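Local structure of putative sugar isomerase (Parabacteroides distasonis, 3LMZ) at residues V28-D31 with L32-L36; N170-P174 with V175-K179. The protein probably interconverts sugars by isomerisation on a TIM-barrel scaffold, its substrate not established. All blocks are in the same frame, centred on the assembly; numbering follows the deposited sequence.

Interactions 1 and 2 each place an aspartate at a helix N-cap, where it accepts from backbone N-H groups of the first turn. Interaction 1 starts helix 32-41 after strand 19-22 and is a surface contact; interaction 2 starts helix 174-181 after the short helix 164-169 and is partly buried. They share no element, lie on opposite sides of the chain's centre, and their nearest atoms are about 22 Å apart. The chemistry differs with place. At residues 28-36 one threonine hydroxyl joins the capping carboxylate and a second the aspartate's backbone carbonyl; at 170-179, close to the second subunit, no hydroxyl takes part, Pro174 packs in the first turn and a water links Asp173 N to Asp177.

Interaction 1. Residues V28-D31 with L32-L36; sequences VNFD and LDTTL
Asp31 caps helix 32-41 through a single carboxylate oxygen that Thr34 grips twice. The backbone N of Thr34 meets Asp31 OD1 at 2.9 Å, nearly along the C-O axis, with a straight N-H (170°). Thr34 OG1 also donates to Asp31 OD1 (2.9 Å), but from above the carboxylate plane. Asp31 can offer this oxygen because its CG sits between the backbone N and the carbonyl carbon (chi1 63°), folding the carboxylate back over the first turn.

The tight side lies one residue further on. The carbonyl O of Asp31 takes both Thr35 N, at 3.0 Å in the carbonyl plane, and Thr35 OG1, at 2.9 Å from above that plane. Thr35 is buried against Leu47 and Phe27, and Leu32 rests on Leu47 and Phe66. On the Thr34 flank the methyl CG2 lies obliquely to the Phe30 ring, 4.0 Å from Phe30 CB, while that ring packs edge-to-face with Phe240. Looser is the side of Asp33, salt-bridged in the conformer described to Lys69, its OD2 4.1 Å from OD2 of the exposed Asp31.

With an alanine in place of Thr34, Asp31 OD1 would probably keep only the backbone donor and its carboxylate would be freer to turn, while Phe30 would lose its contact with CG2. Four donor bonds converge on two oxygens of one residue, and the negative cap probably interacts favourably with the helix N-terminus.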
loop_
_atom_site.group_PDB
_atom_site.type_symbol
_atom_site.label_atom_id
_atom_site.label_comp_id
_atom_site.label_asym_id
_atom_site.label_seq_id
_atom_site.Cartn_x
_atom_site.Cartn_y
_atom_site.Cartn_z
ATOM N N VAL A 28 -5.122 16.033 -9.832
ATOM C CA VAL A 28 -5.517 17.376 -10.262
ATOM C C VAL A 28 -4.397 18.384 -10.115
ATOM O O VAL A 28 -4.321 19.334 -10.894
ATOM C CB VAL A 28 -6.778 17.856 -9.508
ATOM C CG1 VAL A 28 -6.526 18.021 -7.972
ATOM C CG2 VAL A 28 -7.358 19.167 -10.122
ATOM N N ASN A 29 -3.499 18.186 -9.131
ATOM C CA ASN A 29 -2.414 19.099 -8.889
ATOM C C ASN A 29 -1.090 18.761 -9.617
ATOM O O ASN A 29 -0.049 19.438 -9.384
ATOM C CB ASN A 29 -2.164 19.251 -7.371
ATOM C CG ASN A 29 -3.313 19.978 -6.664
ATOM O OD1 ASN A 29 -3.830 20.950 -7.201
ATOM N ND2 ASN A 29 -3.736 19.485 -5.526
ATOM N N PHE A 30 -1.116 17.722 -10.475
ATOM C CA PHE A 30 0.044 17.184 -11.147
ATOM C C PHE A 30 -0.120 17.048 -12.639
ATOM O O PHE A 30 -1.243 16.830 -13.126
ATOM C CB PHE A 30 0.460 15.863 -10.513
ATOM C CG PHE A 30 0.777 16.044 -9.049
ATOM C CD1 PHE A 30 2.000 16.558 -8.649
ATOM C CD2 PHE A 30 -0.206 15.920 -8.112
ATOM C CE1 PHE A 30 2.291 16.831 -7.308
ATOM C CE2 PHE A 30 0.049 16.193 -6.775
ATOM C CZ PHE A 30 1.314 16.660 -6.362
ATOM N N ASP A 31 0.969 17.209 -13.374
ATOM C CA ASP A 31 0.931 17.052 -14.809
ATOM C C ASP A 31 0.820 15.610 -15.257
ATOM O O ASP A 31 0.920 14.649 -14.476
ATOM C CB ASP A 31 2.047 17.813 -15.529
ATOM C CG ASP A 31 3.400 17.345 -15.188
ATOM O OD1 ASP A 31 3.558 16.185 -14.764
ATOM O OD2 ASP A 31 4.366 18.131 -15.397
ATOM N N LEU A 32 0.605 15.456 -16.551
ATOM C CA LEU A 32 0.451 14.093 -17.096
ATOM C C LEU A 32 1.713 13.248 -16.942
ATOM O O LEU A 32 1.603 12.048 -16.641
ATOM C CB LEU A 32 0.015 14.159 -18.557
ATOM C CG LEU A 32 -0.225 12.822 -19.230
ATOM C CD1 LEU A 32 -1.324 12.073 -18.586
ATOM C CD2 LEU A 32 -0.506 13.099 -20.728
ATOM N N ASP A 33 2.881 13.853 -17.136
ATOM C CA ASP A 33 4.151 13.120 -16.944
ATOM C C ASP A 33 4.203 12.482 -15.557
ATOM O O ASP A 33 4.420 11.270 -15.395
ATOM C CB ASP A 33 5.372 14.034 -17.070
ATOM C CG ASP A 33 5.493 14.696 -18.428
ATOM O OD1 ASP A 33 5.195 14.052 -19.449
ATOM O OD2 ASP A 33 5.900 15.883 -18.467
ATOM N N THR A 34 3.999 13.307 -14.538
ATOM C CA THR A 34 4.041 12.846 -13.143
ATOM C C THR A 34 2.982 11.754 -12.922
ATOM O O THR A 34 3.250 10.744 -12.269
ATOM C CB THR A 34 3.778 14.024 -12.177
ATOM O OG1 THR A 34 4.812 14.988 -12.382
ATOM C CG2 THR A 34 3.711 13.579 -10.698
ATOM N N THR A 35 1.772 11.968 -13.452
ATOM C CA THR A 35 0.675 10.978 -13.322
ATOM C C THR A 35 1.080 9.637 -13.922
ATOM O O THR A 35 0.979 8.629 -13.279
ATOM C CB THR A 35 -0.564 11.555 -14.050
ATOM O OG1 THR A 35 -0.975 12.769 -13.410
ATOM C CG2 THR A 35 -1.720 10.460 -14.020
ATOM N N LEU A 36 1.572 9.636 -15.163
ATOM C CA LEU A 36 1.910 8.376 -15.841
ATOM C C LEU A 36 3.097 7.683 -15.145
ATOM O O LEU A 36 3.096 6.472 -15.018
ATOM C CB LEU A 36 2.192 8.621 -17.327
ATOM C CG LEU A 36 0.997 9.064 -18.156
ATOM C CD1 LEU A 36 1.490 9.428 -19.575
ATOM C CD2 LEU A 36 -0.092 8.025 -18.172
#

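Interaction 2. Residues N170-P174 with V175-K179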
loop_
_atom_site.group_PDB
_atom_site.type_symbol
_atom_site.label_atom_id
_atom_site.label_comp_id
_atom_site.label_asym_id
_atom_site.label_seq_id
_atom_site.Cartn_x
_atom_site.Cartn_y
_atom_site.Cartn_z
ATOM N N ASN A 170 -23.607 9.018 1.823
ATOM C CA ASN A 170 -25.024 9.285 1.760
ATOM C C ASN A 170 -25.856 8.310 2.619
ATOM O O ASN A 170 -27.116 8.411 2.592
ATOM C CB ASN A 170 -25.569 9.289 0.324
ATOM C CG ASN A 170 -26.724 10.250 0.163
ATOM O OD1 ASN A 170 -26.622 11.424 0.540
ATOM N ND2 ASN A 170 -27.837 9.755 -0.374
ATOM N N GLY A 171 -25.221 7.420 3.381
ATOM C CA GLY A 171 -25.947 6.416 4.154
ATOM C C GLY A 171 -26.429 5.166 3.406
ATOM O O GLY A 171 -27.291 4.411 3.906
ATOM N N CYS A 172 -25.794 4.891 2.254
ATOM C CA CYS A 172 -26.134 3.775 1.389
ATOM C C CYS A 172 -25.060 2.738 1.516
ATOM O O CYS A 172 -23.926 3.084 1.861
ATOM C CB CYS A 172 -26.284 4.219 -0.055
ATOM S SG CYS A 172 -27.529 5.515 -0.302
ATOM N N ASP A 173 -25.422 1.474 1.315
ATOM C CA ASP A 173 -24.501 0.329 1.279
ATOM C C ASP A 173 -24.031 0.156 -0.176
ATOM O O ASP A 173 -24.815 -0.215 -1.053
ATOM C CB ASP A 173 -25.263 -0.915 1.748
ATOM C CG ASP A 173 -24.435 -2.173 1.730
ATOM O OD1 ASP A 173 -23.385 -2.255 1.091
ATOM O OD2 ASP A 173 -24.838 -3.106 2.413
ATOM N N PRO A 174 -22.757 0.479 -0.460
ATOM C CA PRO A 174 -22.372 0.428 -1.890
ATOM C C PRO A 174 -22.339 -0.998 -2.453
ATOM O O PRO A 174 -22.457 -1.196 -3.650
ATOM C CB PRO A 174 -20.981 1.027 -1.883
ATOM C CG PRO A 174 -20.468 0.806 -0.514
ATOM C CD PRO A 174 -21.641 0.888 0.410
ATOM N N VAL A 175 -22.117 -1.992 -1.588
ATOM C CA VAL A 175 -22.120 -3.374 -2.020
ATOM C C VAL A 175 -23.559 -3.808 -2.371
ATOM O O VAL A 175 -23.758 -4.412 -3.405
ATOM C CB VAL A 175 -21.471 -4.289 -0.921
ATOM C CG1 VAL A 175 -21.521 -5.747 -1.356
ATOM C CG2 VAL A 175 -20.006 -3.807 -0.597
ATOM N N ALA A 176 -24.548 -3.449 -1.533
ATOM C CA ALA A 176 -25.955 -3.775 -1.842
ATOM C C ALA A 176 -26.439 -2.972 -3.051
ATOM O O ALA A 176 -27.212 -3.480 -3.885
ATOM C CB ALA A 176 -26.883 -3.573 -0.630
ATOM N N ASP A 177 -25.943 -1.730 -3.203
ATOM C CA ASP A 177 -26.303 -0.949 -4.402
ATOM C C ASP A 177 -25.733 -1.610 -5.684
ATOM O O ASP A 177 -26.397 -1.688 -6.717
ATOM C CB ASP A 177 -25.868 0.508 -4.260
ATOM C CG ASP A 177 -26.761 1.285 -3.327
ATOM O OD1 ASP A 177 -27.803 0.765 -2.873
ATOM O OD2 ASP A 177 -26.388 2.408 -2.986
ATOM N N LEU A 178 -24.484 -2.070 -5.605
ATOM C CA LEU A 178 -23.891 -2.810 -6.737
ATOM C C LEU A 178 -24.735 -4.052 -7.107
ATOM O O LEU A 178 -25.007 -4.290 -8.303
ATOM C CB LEU A 178 -22.417 -3.176 -6.468
ATOM C CG LEU A 178 -21.757 -4.049 -7.554
ATOM C CD1 LEU A 178 -21.650 -3.328 -8.944
ATOM C CD2 LEU A 178 -20.365 -4.476 -7.031
ATOM N N LYS A 179 -25.184 -4.807 -6.095
ATOM C CA LYS A 179 -26.041 -5.986 -6.334
ATOM C C LYS A 179 -27.322 -5.567 -7.075
ATOM O O LYS A 179 -27.677 -6.159 -8.089
ATOM C CB LYS A 179 -26.396 -6.714 -5.039
ATOM C CG LYS A 179 -27.208 -7.999 -5.248
ATOM C CD LYS A 179 -27.799 -8.538 -3.933
ATOM C CE LYS A 179 -26.771 -9.275 -3.101
ATOM N NZ LYS A 179 -27.311 -9.680 -1.759
HETATM O O HOH W 1 -28.087 1.047 0.109
#
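The carboxylate of Asp173 lies with one face over Ala176: Ala176 CB is 3.7 Å from Asp173 CG, and Ala176 N reaches Asp173 OD1 at 3.1 Å almost perpendicular to the carboxylate plane. At the OD1 end stands Val175, whose CB is 3.4 Å from Asp173 OD1 and whose N adds a weak, bent bond (124°). The second flat group, the carboxylate of Asp177, carries the carbonyl O of Asp173 squarely over one face, 3.3 Å from Asp177 CG. Cys172 CB lies at its OD2 end, and a water bonded to Asp177 OD1 approaches tilted from the plane on the side of that carbonyl.

With chi1 at 179° the side chain of Asp173 extends away from its N and brings OD1 to the N-H groups of the first turn, as suits an N-cap residue. The same residue's carbonyl O accepts from Asp177 N at 2.9 Å, and its N donates to the water, tying the cap to Asp177. Pro174 opens the helix and packs against Val164 and Leu168 of helix 164-169, which closes in a Schellman motif at Gly171. Lys8 of the second subunit packs on Asp173.

Both capping bonds end on Asp173 OD1, the stronger from above the carboxylate, the weaker nearer its plane. Burial and Asp167 would tend to raise the pKa of Asp177; the helix N-terminus, water and distant Lys180 may partly offset this.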